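Local coordinates for AclR protein (Streptomyces galilaeus, PDB 2GEY) that probably acts as a hydroxylase in the biosynthesis of aromatic polyketide antibiotics and belongs to the SnoaL-like family of the NTF2 clan, at residues M3-K7 with A70-V75; I26-S30 with G112-E116. One frame throughout, in Å; residues are numbered along the deposited sequence.

Both contacts tie the N-terminal part of the chain to the curved mixed sheet of this alpha+beta barrel, and their centres lie 13 Å apart on the same side of the chain's centre. In contact 1 the start of helix 3-18 meets the hairpin of strands 62-71 and 74-84; in contact 2 the short strand 29-30 pairs with the beginning of strand 113-122. Along the chain the segments alternate, 3-7, 26-30, 70-75, 112-116, so the two contacts cross in sequence. They do not touch, their nearest atoms being about 6 Å apart, but helix 3-18 links them: its first turn belongs to contact 1, and further on L9 and M13 pack against H28 of contact 2, M13 also against W29.

Contact 1 of 2, residues M3-K7 with A70-V75; sequences MAERK and AEEDRV
The guanidinium of R6 takes a water at its edge, in plane, while E72 O and the CA of D73 approach it obliquely, where the first turn of helix 3-18 rests on the beta hairpin of strands 62-71 and 74-84 in this NTF2-like alpha+beta fold. R6 NE donates a hydrogen bond to that water, 2.9 Å from NE to the water oxygen, and the water in turn donates to E72 O and R74 O. R6 NH2 also reaches E72 O directly at 2.9 Å, but the bond is weak, its angle at hydrogen being 127°. A long, branched donor suits this place because it can span from the helix to carbonyls of the type II' turn E71-R74. The guanidinium of R74 forms a salt bridge with E106; in one of E72's two conformers, OE1 also lies at its edge, in plane.

Beside this polar bridge the contact is mostly apolar. Small A70 lets the helix come close: its CB lies 3.8 Å from M3 CB and equally near K7 CG. V75 offers both branches, CG2 to R6 CB at 3.7 Å and CG1 to K7 CG, the K7 and V75 side chains crossing at about a right angle. The K7 chain lends its methylenes here while NZ forms a salt bridge with E71 of the second subunit. With chi2 extended (178°), M3 reaches the end of the strand, and its SD lies 3.4 Å from A70 O.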
loop_
_atom_site.group_PDB
_atom_site.type_symbol
_atom_site.label_atom_id
_atom_site.label_comp_id
_atom_site.label_asym_id
_atom_site.label_seq_id
_atom_site.Cartn_x
_atom_site.Cartn_y
_atom_site.Cartn_z
ATOM N N MET A 3 0.565 3.823 24.298
ATOM C CA MET A 3 0.856 3.964 22.877
ATOM C C MET A 3 2.340 4.253 22.645
ATOM O O MET A 3 2.948 3.681 21.759
ATOM C CB MET A 3 0.005 5.081 22.269
ATOM C CG MET A 3 -1.473 4.738 22.157
ATOM S SD MET A 3 -2.469 6.079 21.486
ATOM C CE MET A 3 -2.642 7.120 22.932
ATOM N N ALA A 4 2.911 5.135 23.462
ATOM C CA ALA A 4 4.324 5.496 23.351
ATOM C C ALA A 4 5.228 4.276 23.522
ATOM O O ALA A 4 6.183 4.095 22.768
ATOM C CB ALA A 4 4.669 6.550 24.376
ATOM N N GLU A 5 4.915 3.434 24.506
ATOM C CA GLU A 5 5.708 2.235 24.774
ATOM C C GLU A 5 5.583 1.214 23.653
ATOM O O GLU A 5 6.569 0.575 23.272
ATOM C CB GLU A 5 5.297 1.617 26.108
ATOM C CG GLU A 5 5.775 2.467 27.277
ATOM C CD GLU A 5 4.967 2.300 28.546
ATOM O OE1 GLU A 5 3.975 1.525 28.574
ATOM O OE2 GLU A 5 5.361 2.955 29.531
ATOM N N ARG A 6 4.373 1.054 23.122
ATOM C CA ARG A 6 4.160 0.110 22.027
ATOM C C ARG A 6 4.867 0.582 20.750
ATOM O O ARG A 6 5.445 -0.237 20.032
ATOM C CB ARG A 6 2.676 -0.159 21.803
ATOM C CG ARG A 6 2.059 -0.944 22.961
ATOM C CD ARG A 6 0.610 -1.286 22.725
ATOM N NE ARG A 6 -0.288 -0.157 22.959
ATOM C CZ ARG A 6 -0.740 0.226 24.155
ATOM N NH1 ARG A 6 -0.382 -0.404 25.261
ATOM N NH2 ARG A 6 -1.562 1.265 24.247
ATOM N N LYS A 7 4.847 1.884 20.479
ATOM C CA LYS A 7 5.656 2.440 19.375
ATOM C C LYS A 7 7.136 2.114 19.564
ATOM O O LYS A 7 7.804 1.642 18.636
ATOM C CB LYS A 7 5.447 3.944 19.230
ATOM C CG LYS A 7 4.075 4.276 18.666
ATOM C CD LYS A 7 3.936 5.741 18.249
ATOM C CE LYS A 7 3.858 6.689 19.430
ATOM N NZ LYS A 7 3.397 8.057 18.980
ATOM N N ALA A 70 -0.136 5.182 16.433
ATOM C CA ALA A 70 -0.650 4.274 17.449
ATOM C C ALA A 70 -2.014 4.736 17.942
ATOM O O ALA A 70 -2.254 5.939 18.093
ATOM C CB ALA A 70 0.313 4.177 18.601
ATOM N N GLU A 71 -2.894 3.768 18.178
ATOM C CA GLU A 71 -4.202 4.018 18.774
ATOM C C GLU A 71 -4.641 2.739 19.464
ATOM O O GLU A 71 -4.421 1.639 18.944
ATOM C CB GLU A 71 -5.233 4.435 17.721
ATOM C CG GLU A 71 -6.518 5.041 18.315
ATOM C CD GLU A 71 -7.536 5.497 17.263
ATOM O OE1 GLU A 71 -7.439 5.073 16.109
ATOM O OE2 GLU A 71 -8.444 6.296 17.602
ATOM N N GLU A 72 -5.258 2.890 20.631
ATOM C CA GLU A 72 -5.670 1.735 21.415
ATOM C C GLU A 72 -4.469 0.786 21.598
ATOM O O GLU A 72 -3.395 1.209 22.012
ATOM C CB GLU A 72 -6.841 1.027 20.720
ATOM C CG GLU A 72 -8.005 1.926 20.352
ATOM C CD GLU A 72 -9.104 1.156 19.668
ATOM O OE1 GLU A 72 -8.952 0.834 18.470
ATOM O OE2 GLU A 72 -10.099 0.835 20.341
ATOM N N ASP A 73 -4.645 -0.492 21.249
ATOM C CA ASP A 73 -3.584 -1.503 21.407
ATOM C C ASP A 73 -2.814 -1.784 20.108
ATOM O O ASP A 73 -2.052 -2.763 20.030
ATOM C CB ASP A 73 -4.169 -2.808 21.982
ATOM C CG ASP A 73 -5.382 -3.331 21.202
ATOM O OD1 ASP A 73 -5.791 -2.726 20.183
ATOM O OD2 ASP A 73 -5.953 -4.363 21.637
ATOM N N ARG A 74 -2.984 -0.913 19.112
ATOM C CA ARG A 74 -2.385 -1.108 17.806
ATOM C C ARG A 74 -1.324 -0.062 17.463
ATOM O O ARG A 74 -1.356 1.069 17.955
ATOM C CB ARG A 74 -3.473 -1.090 16.737
ATOM C CG ARG A 74 -4.400 -2.288 16.793
ATOM C CD ARG A 74 -5.460 -2.234 15.702
ATOM N NE ARG A 74 -6.456 -1.200 15.970
ATOM C CZ ARG A 74 -6.810 -0.207 15.143
ATOM N NH1 ARG A 74 -6.277 -0.064 13.940
ATOM N NH2 ARG A 74 -7.730 0.657 15.539
ATOM N N VAL A 75 -0.401 -0.465 16.594
ATOM C CA VAL A 75 0.604 0.422 16.022
ATOM C C VAL A 75 0.690 0.106 14.527
ATOM O O VAL A 75 0.598 -1.066 14.143
ATOM C CB VAL A 75 1.987 0.217 16.670
ATOM C CG1 VAL A 75 3.011 1.208 16.088
ATOM C CG2 VAL A 75 1.905 0.352 18.189
HETATM O O HOH W 1 -1.001 1.470 20.714
#

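Contact 2 of 2, residues I26-S30 with G112-E116; sequences IKHWS and GKVVE
K27 and H28 meet K113 where the type I turn I26-W29 leads into strand 29-30, which joins strand 113-122 by a parallel bridge between W29 and V114 in the mixed sheet of the NTF2-like fold. K27 offers its carbonyl: K113 CE passes 3.6 Å from K27 O. K27 CG lies over one face of the H28 imidazole, offset toward the rim.

H28 contributes backbone and ring alike. Its O accepts from V114 N at 2.8 Å, nearly straight at 171° and in the carbonyl plane, and the same oxygen is close to K113 CA in a CA-H...O contact. At the ring's edge, ND1 is 2.7 Å from a water that donates to G112 O and accepts from K113 NZ. Lysine suits position 113 because its long chain, bent at chi2 (-81°) and chi4, can fold back past the H28 carbonyl and still bring NZ to this water. G112, with positive phi, fits the turn that precedes the strand.

W29 sends its indole to the same sheet face as V114, CD1 standing 4.5 Å from V114 CB. Large and flat, the ring spreads apolar surface toward M47, V48 and M51 of helix 44-57 and meets H35 edge-to-face; a glycerol about 5 Å from this side chain probably comes from the crystallisation liquor.

S30 closes the pairing, its N donating to V114 O at 2.8 Å from 31° off the carbonyl plane. Serine is short enough to fit beside V115, and its OG is hydrogen-bonded to D32 N just along the chain; S30 CB rests 3.7 Å from V115 CG1.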
loop_
_atom_site.group_PDB
_atom_site.type_symbol
_atom_site.label_atom_id
_atom_site.label_comp_id
_atom_site.label_asym_id
_atom_site.label_seq_id
_atom_site.Cartn_x
_atom_site.Cartn_y
_atom_site.Cartn_z
ATOM N N ILE A 26 11.170 -11.888 16.416
ATOM C CA ILE A 26 10.247 -12.944 16.824
ATOM C C ILE A 26 10.099 -13.024 18.355
ATOM O O ILE A 26 9.092 -13.521 18.871
ATOM C CB ILE A 26 10.667 -14.299 16.178
ATOM C CG1 ILE A 26 10.468 -14.216 14.657
ATOM C CG2 ILE A 26 9.874 -15.461 16.751
ATOM C CD1 ILE A 26 11.303 -15.187 13.854
ATOM N N LYS A 27 11.092 -12.521 19.085
ATOM C CA LYS A 27 11.011 -12.532 20.556
ATOM C C LYS A 27 9.838 -11.700 21.084
ATOM O O LYS A 27 9.419 -11.869 22.228
ATOM C CB LYS A 27 12.317 -12.040 21.181
ATOM C CG LYS A 27 12.624 -10.590 20.940
ATOM C CD LYS A 27 14.002 -10.217 21.456
ATOM C CE LYS A 27 14.024 -10.048 22.948
ATOM N NZ LYS A 27 15.298 -9.404 23.392
ATOM N N HIS A 28 9.322 -10.798 20.253
ATOM C CA HIS A 28 8.205 -9.936 20.638
ATOM C C HIS A 28 6.853 -10.506 20.240
ATOM O O HIS A 28 5.812 -9.925 20.561
ATOM C CB HIS A 28 8.385 -8.558 20.018
ATOM C CG HIS A 28 9.573 -7.823 20.543
ATOM N ND1 HIS A 28 9.650 -7.379 21.846
ATOM C CD2 HIS A 28 10.746 -7.483 19.957
ATOM C CE1 HIS A 28 10.809 -6.768 22.029
ATOM N NE2 HIS A 28 11.495 -6.826 20.902
ATOM N N TRP A 29 6.864 -11.641 19.543
ATOM C CA TRP A 29 5.624 -12.279 19.125
ATOM C C TRP A 29 5.034 -13.080 20.257
ATOM O O TRP A 29 5.751 -13.802 20.959
ATOM C CB TRP A 29 5.879 -13.239 17.972
ATOM C CG TRP A 29 6.264 -12.625 16.692
ATOM C CD1 TRP A 29 6.470 -11.314 16.425
ATOM C CD2 TRP A 29 6.527 -13.331 15.481
ATOM N NE1 TRP A 29 6.826 -11.147 15.109
ATOM C CE2 TRP A 29 6.872 -12.379 14.507
ATOM C CE3 TRP A 29 6.488 -14.682 15.123
ATOM C CZ2 TRP A 29 7.184 -12.737 13.189
ATOM C CZ3 TRP A 29 6.802 -15.035 13.815
ATOM C CH2 TRP A 29 7.147 -14.069 12.869
ATOM N N SER A 30 3.723 -12.986 20.428
ATOM C CA SER A 30 3.025 -13.916 21.303
ATOM C C SER A 30 3.120 -15.333 20.728
ATOM O O SER A 30 3.171 -15.510 19.510
ATOM C CB SER A 30 1.553 -13.533 21.437
ATOM O OG SER A 30 0.801 -14.577 22.027
ATOM N N GLY A 112 2.323 -6.677 26.135
ATOM C CA GLY A 112 3.629 -6.371 25.564
ATOM C C GLY A 112 4.078 -7.260 24.412
ATOM O O GLY A 112 5.175 -7.073 23.886
ATOM N N LYS A 113 3.240 -8.207 24.000
ATOM C CA LYS A 113 3.588 -9.109 22.913
ATOM C C LYS A 113 2.623 -8.897 21.747
ATOM O O LYS A 113 1.467 -8.515 21.945
ATOM C CB LYS A 113 3.560 -10.559 23.393
ATOM C CG LYS A 113 4.616 -10.886 24.463
ATOM C CD LYS A 113 5.999 -11.162 23.864
ATOM C CE LYS A 113 7.111 -11.261 24.934
ATOM N NZ LYS A 113 7.644 -9.885 25.348
ATOM N N VAL A 114 3.108 -9.139 20.536
ATOM C CA VAL A 114 2.292 -8.984 19.334
ATOM C C VAL A 114 1.392 -10.218 19.177
ATOM O O VAL A 114 1.891 -11.341 19.082
ATOM C CB VAL A 114 3.173 -8.820 18.081
ATOM C CG1 VAL A 114 2.322 -8.679 16.828
ATOM C CG2 VAL A 114 4.103 -7.619 18.246
ATOM N N VAL A 115 0.076 -10.004 19.147
ATOM C CA VAL A 115 -0.896 -11.091 18.963
ATOM C C VAL A 115 -1.527 -11.142 17.561
ATOM O O VAL A 115 -2.081 -12.184 17.144
ATOM C CB VAL A 115 -2.013 -11.043 20.031
ATOM C CG1 VAL A 115 -1.432 -11.282 21.412
ATOM C CG2 VAL A 115 -2.780 -9.731 19.971
ATOM N N GLU A 116 -1.469 -10.020 16.850
ATOM C CA GLU A 116 -1.934 -9.950 15.470
ATOM C C GLU A 116 -1.016 -9.049 14.676
ATOM O O GLU A 116 -0.570 -8.003 15.173
ATOM C CB GLU A 116 -3.373 -9.422 15.381
ATOM C CG GLU A 116 -4.425 -10.396 15.887
ATOM C CD GLU A 116 -5.841 -9.913 15.637
ATOM O OE1 GLU A 116 -6.274 -8.969 16.328
ATOM O OE2 GLU A 116 -6.535 -10.494 14.769
HETATM O O HOH W 2 7.774 -7.718 23.715
#